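Local coordinates for gram-negative insecticidal protein (Chromobacterium piscinae, PDB 6FBM), which is an insecticidal toxin of the MACPF and beta-tripod families that probably acts by forming pores in membranes of its target cells, at residues I119-T124 / I311-K316; F41-E46 / I133-A138. One frame throughout, in Å; residues are numbered along the deposited sequence.

Interaction 1 (I119-T124 / I311-K316)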
ATOM      1  N   ILE A 119     -39.202  -7.911  31.095  1.00 15.12           N
ATOM      2  CA  ILE A 119     -38.008  -7.420  30.418  1.00 15.52           C
ATOM      3  C   ILE A 119     -38.433  -6.152  29.696  1.00 15.76           C
ATOM      4  O   ILE A 119     -39.535  -6.077  29.093  1.00 16.95           O
ATOM      5  CB  ILE A 119     -37.483  -8.420  29.394  1.00 15.51           C
ATOM      6  CG1 ILE A 119     -37.148  -9.761  30.061  1.00 15.60           C
ATOM      7  CG2 ILE A 119     -36.267  -7.872  28.651  1.00 15.98           C
ATOM      8  CD1 ILE A 119     -35.967  -9.756  30.989  1.00 15.33           C
ATOM      9  N   THR A 120     -37.573  -5.146  29.767  1.00 16.07           N
ATOM     10  CA  THR A 120     -37.752  -3.944  28.973  1.00 15.88           C
ATOM     11  C   THR A 120     -36.801  -4.035  27.777  1.00 15.95           C
ATOM     12  O   THR A 120     -35.589  -4.302  27.933  1.00 17.07           O
ATOM     13  CB  THR A 120     -37.499  -2.683  29.792  1.00 16.02           C
ATOM     14  OG1 THR A 120     -38.416  -2.652  30.906  1.00 17.39           O
ATOM     15  CG2 THR A 120     -37.713  -1.437  28.925  1.00 16.46           C
ATOM     16  N   TYR A 121     -37.373  -3.803  26.597  1.00 15.57           N
ATOM     17  CA  TYR A 121     -36.677  -3.894  25.352  1.00 14.91           C
ATOM     18  C   TYR A 121     -36.386  -2.471  24.896  1.00 14.59           C
ATOM     19  O   TYR A 121     -37.318  -1.663  24.754  1.00 14.80           O
ATOM     20  CB  TYR A 121     -37.565  -4.625  24.329  1.00 15.18           C
ATOM     21  CG  TYR A 121     -38.007  -5.979  24.822  1.00 15.09           C
ATOM     22  CD1 TYR A 121     -37.152  -7.066  24.773  1.00 15.29           C
ATOM     23  CD2 TYR A 121     -39.275  -6.166  25.377  1.00 15.63           C
ATOM     24  CE1 TYR A 121     -37.545  -8.305  25.239  1.00 15.50           C
ATOM     25  CE2 TYR A 121     -39.679  -7.398  25.850  1.00 15.71           C
ATOM     26  CZ  TYR A 121     -38.805  -8.467  25.780  1.00 15.98           C
ATOM     27  OH  TYR A 121     -39.187  -9.711  26.260  1.00 16.30           O
ATOM     28  N   SER A 122     -35.103  -2.151  24.693  1.00 13.74           N
ATOM     29  CA  SER A 122     -34.737  -0.832  24.185  1.00 12.85           C
ATOM     30  C   SER A 122     -33.820  -0.980  22.990  1.00 13.19           C
ATOM     31  O   SER A 122     -32.894  -1.804  22.989  1.00 12.37           O
ATOM     32  CB  SER A 122     -34.060   0.014  25.262  1.00 12.58           C
ATOM     33  OG  SER A 122     -32.907  -0.635  25.793  1.00 11.92           O
ATOM     34  N   SER A 123     -34.071  -0.163  21.969  1.00 13.79           N
ATOM     35  CA  SER A 123     -33.124   0.047  20.881  1.00 14.51           C
ATOM     36  C   SER A 123     -32.750   1.505  20.904  1.00 15.52           C
ATOM     37  O   SER A 123     -33.603   2.367  20.679  1.00 18.84           O
ATOM     38  CB  SER A 123     -33.755  -0.327  19.549  1.00 14.76           C
ATOM     39  OG  SER A 123     -32.995   0.167  18.446  1.00 15.33           O
ATOM     40  N   THR A 124     -31.486   1.794  21.188  1.00 15.66           N
ATOM     41  CA  THR A 124     -30.995   3.148  21.173  1.00 15.71           C
ATOM     42  C   THR A 124     -30.075   3.249  19.959  1.00 16.25           C
ATOM     43  O   THR A 124     -29.002   2.650  19.956  1.00 14.79           O
ATOM     44  CB  THR A 124     -30.275   3.450  22.478  1.00 16.23           C
ATOM     45  OG1 THR A 124     -31.230   3.443  23.545  1.00 16.38           O
ATOM     46  CG2 THR A 124     -29.616   4.803  22.425  1.00 16.32           C
ATOM     47  N   ILE A 311     -44.684 -13.025  19.650  1.00 26.60           N
ATOM     48  CA  ILE A 311     -43.562 -13.713  20.251  1.00 26.21           C
ATOM     49  C   ILE A 311     -44.149 -14.504  21.406  1.00 28.11           C
ATOM     50  O   ILE A 311     -44.974 -13.966  22.156  1.00 31.02           O
ATOM     51  CB  ILE A 311     -42.502 -12.726  20.781  1.00 25.96           C
ATOM     52  CG1 ILE A 311     -41.977 -11.821  19.651  1.00 27.72           C
ATOM     53  CG2 ILE A 311     -41.354 -13.457  21.480  1.00 26.03           C
ATOM     54  CD1 ILE A 311     -41.385 -12.545  18.455  1.00 27.29           C
ATOM     55  N   PRO A 312     -43.785 -15.785  21.533  1.00 30.51           N
ATOM     56  CA  PRO A 312     -44.263 -16.544  22.687  1.00 30.87           C
ATOM     57  C   PRO A 312     -43.689 -15.998  24.010  1.00 33.26           C
ATOM     58  O   PRO A 312     -42.498 -15.677  24.072  1.00 34.31           O
ATOM     59  CB  PRO A 312     -43.781 -17.976  22.402  1.00 29.54           C
ATOM     60  CG  PRO A 312     -42.707 -17.859  21.372  1.00 30.70           C
ATOM     61  CD  PRO A 312     -43.072 -16.643  20.562  1.00 30.99           C
ATOM     62  N   LYS A 313     -44.540 -15.888  25.039  1.00 32.81           N
ATOM     63  CA  LYS A 313     -44.143 -15.310  26.318  1.00 33.26           C
ATOM     64  C   LYS A 313     -44.212 -16.325  27.451  1.00 32.78           C
ATOM     65  O   LYS A 313     -45.088 -17.186  27.470  1.00 33.04           O
ATOM     66  CB  LYS A 313     -45.044 -14.120  26.658  1.00 33.78           C
ATOM     67  CG  LYS A 313     -45.085 -13.010  25.625  1.00 34.54           C
ATOM     68  CD  LYS A 313     -43.704 -12.439  25.325  1.00 35.75           C
ATOM     69  CE  LYS A 313     -42.985 -11.884  26.562  1.00 34.21           C
ATOM     70  NZ  LYS A 313     -41.922 -10.914  26.223  1.00 35.34           N
ATOM     71  N   VAL A 314     -43.268 -16.208  28.385  1.00 30.51           N
ATOM     72  CA  VAL A 314     -43.271 -16.936  29.642  1.00 30.46           C
ATOM     73  C   VAL A 314     -43.887 -15.970  30.645  1.00 31.89           C
ATOM     74  O   VAL A 314     -43.210 -15.119  31.195  1.00 31.70           O
ATOM     75  CB  VAL A 314     -41.833 -17.315  30.063  1.00 30.34           C
ATOM     76  CG1 VAL A 314     -41.799 -17.870  31.477  1.00 30.25           C
ATOM     77  CG2 VAL A 314     -41.271 -18.325  29.082  1.00 30.95           C
ATOM     78  N   ASP A 315     -45.195 -16.099  30.849  1.00 32.06           N
ATOM     79  CA  ASP A 315     -45.926 -15.350  31.876  1.00 30.32           C
ATOM     80  C   ASP A 315     -45.782 -15.969  33.276  1.00 28.58           C
ATOM     81  O   ASP A 315     -45.862 -15.248  34.281  1.00 33.44           O
ATOM     82  CB  ASP A 315     -47.404 -15.261  31.488  1.00 30.83           C
ATOM     83  CG  ASP A 315     -47.632 -14.462  30.228  1.00 29.63           C
ATOM     84  OD1 ASP A 315     -47.214 -13.297  30.170  1.00 28.28           O
ATOM     85  OD2 ASP A 315     -48.263 -15.003  29.313  1.00 31.41           O
ATOM     86  N   LYS A 316     -45.563 -17.281  33.334  1.00 24.27           N
ATOM     87  CA  LYS A 316     -45.471 -18.001  34.578  1.00 23.74           C
ATOM     88  C   LYS A 316     -44.045 -17.854  35.101  1.00 21.78           C
ATOM     89  O   LYS A 316     -43.161 -18.649  34.764  1.00 19.79           O
ATOM     90  CB  LYS A 316     -45.828 -19.483  34.373  1.00 25.22           C
ATOM     91  CG  LYS A 316     -47.181 -19.774  33.713  1.00 25.65           C
ATOM     92  CD  LYS A 316     -48.267 -19.918  34.735  1.00 26.84           C
ATOM     93  CE  LYS A 316     -49.684 -19.869  34.163  1.00 28.66           C
ATOM     94  NZ  LYS A 316     -50.186 -21.229  33.806  1.00 28.47           N
TER
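Y121 and K313 meet across a wide gap between backbones: the nearest CA atoms of the two segments, those of Y121 and I311, are 13.0 Å apart. Residues 120-124 are extended as a strand, whereas 311-316 is an irregular loop, and the main chains do not pair. The contact is correspondingly small, burying 61 Å² summed over both sides, all of it on these two residues.

They reach toward each other from opposite directions. The phenol of Y121 ends with OH 3.0 Å from K313 NZ, and the same nitrogen is 4.0 Å from Y121 CZ, so the ammonium lies at the hydroxyl end of the ring, at its edge and near its plane rather than over a face. K313 gets there by a folded chain, bent at chi2 (-57°) and chi3 (-58°). One face of the phenol is taken by I119, two residues earlier in the same segment, whose CG2 sits 3.6 Å above the ring plane toward the rim. Both polar ends have firmer partners: Y121 OH is hydrogen-bonded to the carbonyl of D113, and K313 NZ to those of Q114 and L116. K313 NZ thus holds carbonyls at the end of helix 111-115 and just beyond it, and the phenol is held by the same helix through D113.

F109 meets the tyrosine ring edge-to-face, and I81 and Y84 of helix 81-88 pack on its side chain. The contact thus links the start of strand 120-134, hydrogen-bonded between strands 64-78 and 179-187 of the MACPF sheet, to the loop leading from helix 300-304 to strand 318-321.

Interaction 2 (F41-E46 / I133-A138); sequences FDFGGE and ISLPGA
The ring of F43 has CB of F41 over one face, 3.7 Å above its plane and toward the rim, while L135 comes in obliquely at the far end of the ring. The site lies where strand 120-134, one of the long antiparallel strands of the MACPF sheet, runs out into a turn and then helix 138-141, with G137 as its N-cap. Both methyls of L135 touch the phenyl: CD2 is 3.4 Å from F43 CE1, and CD1 is 3.9 Å from F43 CZ. The two side chains cross at about a right angle, with the two methyls set against the CE1 and CZ atoms. F41 adds a looser apolar contact, with its CE2 4.4 Å from L135 CD1, also oblique to its ring.

Y171 meets F41 edge-to-face, and L141 of helix 138-141 touches both phenylalanines, so the leucine joins an apolar cluster between the 41-46 loop and the strand end. L135 is also paired through its backbone with S173 of strand 170-177. No hydrogen bond links the two segments. Within the 41-46 loop a weak hydrogen bond spans F43, G44 N to D42 OD1, at 3.3 Å with an N-H...O angle of 163°.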
ATOM      1  N   PHE A  41     -35.133  -1.401 -11.415  1.00 27.37           N
ATOM      2  CA  PHE A  41     -35.184  -0.283 -12.322  1.00 24.63           C
ATOM      3  C   PHE A  41     -33.913  -0.169 -13.113  1.00 23.68           C
ATOM      4  O   PHE A  41     -32.888  -0.730 -12.748  1.00 23.04           O
ATOM      5  CB  PHE A  41     -35.429   1.000 -11.553  1.00 24.71           C
ATOM      6  CG  PHE A  41     -36.560   0.912 -10.574  1.00 24.47           C
ATOM      7  CD1 PHE A  41     -37.863   0.940 -11.015  1.00 26.37           C
ATOM      8  CD2 PHE A  41     -36.320   0.785  -9.226  1.00 24.29           C
ATOM      9  CE1 PHE A  41     -38.923   0.872 -10.118  1.00 26.91           C
ATOM     10  CE2 PHE A  41     -37.364   0.700  -8.325  1.00 25.96           C
ATOM     11  CZ  PHE A  41     -38.672   0.743  -8.777  1.00 26.77           C
ATOM     12  N   ASP A  42     -34.029   0.523 -14.238  1.00 23.33           N
ATOM     13  CA  ASP A  42     -32.930   0.883 -15.104  1.00 23.43           C
ATOM     14  C   ASP A  42     -32.872   2.390 -14.894  1.00 21.49           C
ATOM     15  O   ASP A  42     -33.769   3.097 -15.322  1.00 20.76           O
ATOM     16  CB  ASP A  42     -33.288   0.530 -16.554  1.00 25.26           C
ATOM     17  CG  ASP A  42     -32.235   1.010 -17.572  1.00 27.38           C
ATOM     18  OD1 ASP A  42     -31.223   1.646 -17.212  1.00 28.50           O
ATOM     19  OD2 ASP A  42     -32.397   0.736 -18.782  1.00 27.54           O
ATOM     20  N   PHE A  43     -31.828   2.872 -14.226  1.00 19.59           N
ATOM     21  CA  PHE A  43     -31.763   4.283 -13.812  1.00 18.40           C
ATOM     22  C   PHE A  43     -31.140   5.240 -14.829  1.00 18.03           C
ATOM     23  O   PHE A  43     -30.953   6.418 -14.519  1.00 16.57           O
ATOM     24  CB  PHE A  43     -31.051   4.398 -12.462  1.00 18.18           C
ATOM     25  CG  PHE A  43     -31.852   3.877 -11.319  1.00 17.59           C
ATOM     26  CD1 PHE A  43     -32.999   4.538 -10.916  1.00 17.30           C
ATOM     27  CD2 PHE A  43     -31.459   2.734 -10.639  1.00 17.78           C
ATOM     28  CE1 PHE A  43     -33.735   4.056  -9.862  1.00 17.13           C
ATOM     29  CE2 PHE A  43     -32.189   2.259  -9.574  1.00 17.43           C
ATOM     30  CZ  PHE A  43     -33.321   2.915  -9.181  1.00 16.93           C
ATOM     31  N   GLY A  44     -30.837   4.733 -16.029  1.00 18.40           N
ATOM     32  CA  GLY A  44     -30.154   5.492 -17.061  1.00 19.58           C
ATOM     33  C   GLY A  44     -28.659   5.446 -16.799  1.00 21.46           C
ATOM     34  O   GLY A  44     -28.195   5.371 -15.604  1.00 22.22           O
ATOM     35  N   GLY A  45     -27.899   5.469 -17.892  1.00 20.17           N
ATOM     36  CA  GLY A  45     -26.439   5.446 -17.815  1.00 20.25           C
ATOM     37  C   GLY A  45     -25.823   6.819 -17.628  1.00 20.84           C
ATOM     38  O   GLY A  45     -24.616   6.900 -17.394  1.00 22.48           O
ATOM     39  N   GLU A  46     -26.633   7.883 -17.708  1.00 21.55           N
ATOM     40  CA  GLU A  46     -26.136   9.217 -17.476  1.00 21.80           C
ATOM     41  C   GLU A  46     -25.940   9.415 -15.969  1.00 20.37           C
ATOM     42  O   GLU A  46     -26.789   9.035 -15.158  1.00 18.93           O
ATOM     43  CB  GLU A  46     -27.067  10.294 -18.044  1.00 25.08           C
ATOM     44  CG  GLU A  46     -27.241  10.265 -19.554  1.00 29.91           C
ATOM     45  CD  GLU A  46     -28.536   9.583 -20.016  1.00 37.14           C
ATOM     46  OE1 GLU A  46     -29.194   8.816 -19.240  1.00 38.07           O
ATOM     47  OE2 GLU A  46     -28.917   9.823 -21.200  1.00 43.79           O
ATOM     48  N   ILE A 133     -30.224   9.458  -0.407  1.00 11.23           N
ATOM     49  CA  ILE A 133     -30.441   9.261  -1.829  1.00 11.68           C
ATOM     50  C   ILE A 133     -31.928   8.989  -1.939  1.00 13.41           C
ATOM     51  O   ILE A 133     -32.500   8.300  -1.080  1.00 14.74           O
ATOM     52  CB  ILE A 133     -29.655   8.087  -2.433  1.00 10.65           C
ATOM     53  CG1 ILE A 133     -28.213   8.068  -1.904  1.00 10.72           C
ATOM     54  CG2 ILE A 133     -29.699   8.171  -3.945  1.00 10.07           C
ATOM     55  CD1 ILE A 133     -27.396   6.885  -2.339  1.00 10.57           C
ATOM     56  N   SER A 134     -32.559   9.560  -2.959  1.00 14.43           N
ATOM     57  CA  SER A 134     -33.987   9.348  -3.173  1.00 15.20           C
ATOM     58  C   SER A 134     -34.265   9.156  -4.646  1.00 14.23           C
ATOM     59  O   SER A 134     -33.554   9.674  -5.497  1.00 14.52           O
ATOM     60  CB  SER A 134     -34.790  10.512  -2.617  1.00 16.23           C
ATOM     61  OG  SER A 134     -34.382  11.726  -3.226  1.00 19.38           O
ATOM     62  N   LEU A 135     -35.276   8.343  -4.910  1.00 13.86           N
ATOM     63  CA  LEU A 135     -35.721   8.028  -6.255  1.00 13.86           C
ATOM     64  C   LEU A 135     -36.933   8.877  -6.640  1.00 13.71           C
ATOM     65  O   LEU A 135     -37.572   9.501  -5.775  1.00 13.83           O
ATOM     66  CB  LEU A 135     -36.133   6.559  -6.325  1.00 13.22           C
ATOM     67  CG  LEU A 135     -35.021   5.551  -6.029  1.00 12.94           C
ATOM     68  CD1 LEU A 135     -35.550   4.148  -6.235  1.00 13.06           C
ATOM     69  CD2 LEU A 135     -33.809   5.772  -6.920  1.00 12.98           C
ATOM     70  N   PRO A 136     -37.275   8.877  -7.939  1.00 13.68           N
ATOM     71  CA  PRO A 136     -38.554   9.399  -8.371  1.00 13.67           C
ATOM     72  C   PRO A 136     -39.743   8.646  -7.753  1.00 13.02           C
ATOM     73  O   PRO A 136     -39.600   7.540  -7.192  1.00 12.82           O
ATOM     74  CB  PRO A 136     -38.525   9.147  -9.886  1.00 13.94           C
ATOM     75  CG  PRO A 136     -37.112   9.151 -10.249  1.00 14.00           C
ATOM     76  CD  PRO A 136     -36.507   8.388  -9.097  1.00 14.09           C
ATOM     77  N   GLY A 137     -40.911   9.259  -7.892  1.00 12.53           N
ATOM     78  CA  GLY A 137     -42.176   8.665  -7.462  1.00 12.22           C
ATOM     79  C   GLY A 137     -42.528   7.484  -8.322  1.00 11.55           C
ATOM     80  O   GLY A 137     -41.990   7.339  -9.420  1.00 11.32           O
ATOM     81  N   ALA A 138     -43.425   6.655  -7.823  1.00 12.04           N
ATOM     82  CA  ALA A 138     -43.917   5.463  -8.534  1.00 13.56           C
ATOM     83  C   ALA A 138     -44.241   5.699  -9.986  1.00 14.06           C
ATOM     84  O   ALA A 138     -43.883   4.903 -10.849  1.00 13.67           O
ATOM     85  CB  ALA A 138     -45.154   4.892  -7.850  1.00 13.93           C
TER

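Strand 120-134 is common to both contacts: interaction 1 uses its beginning and interaction 2 its end. Their centres are 41 Å apart and their nearest atoms about 21 Å, so they do not touch. Along the chain the segments alternate, in the order 41-46, 119-124, 133-138 and 311-316. Interaction 1 lies near the middle of the chain, its centre 4 Å from the chain's centre, and engages the loop leading toward the C-terminal part; the centre of interaction 2 lies 41 Å from the chain's centre, where an N-terminal loop packs on the strand. A single long strand of the MACPF sheet therefore spans from the link to the C-terminal part out to a remote region of the chain.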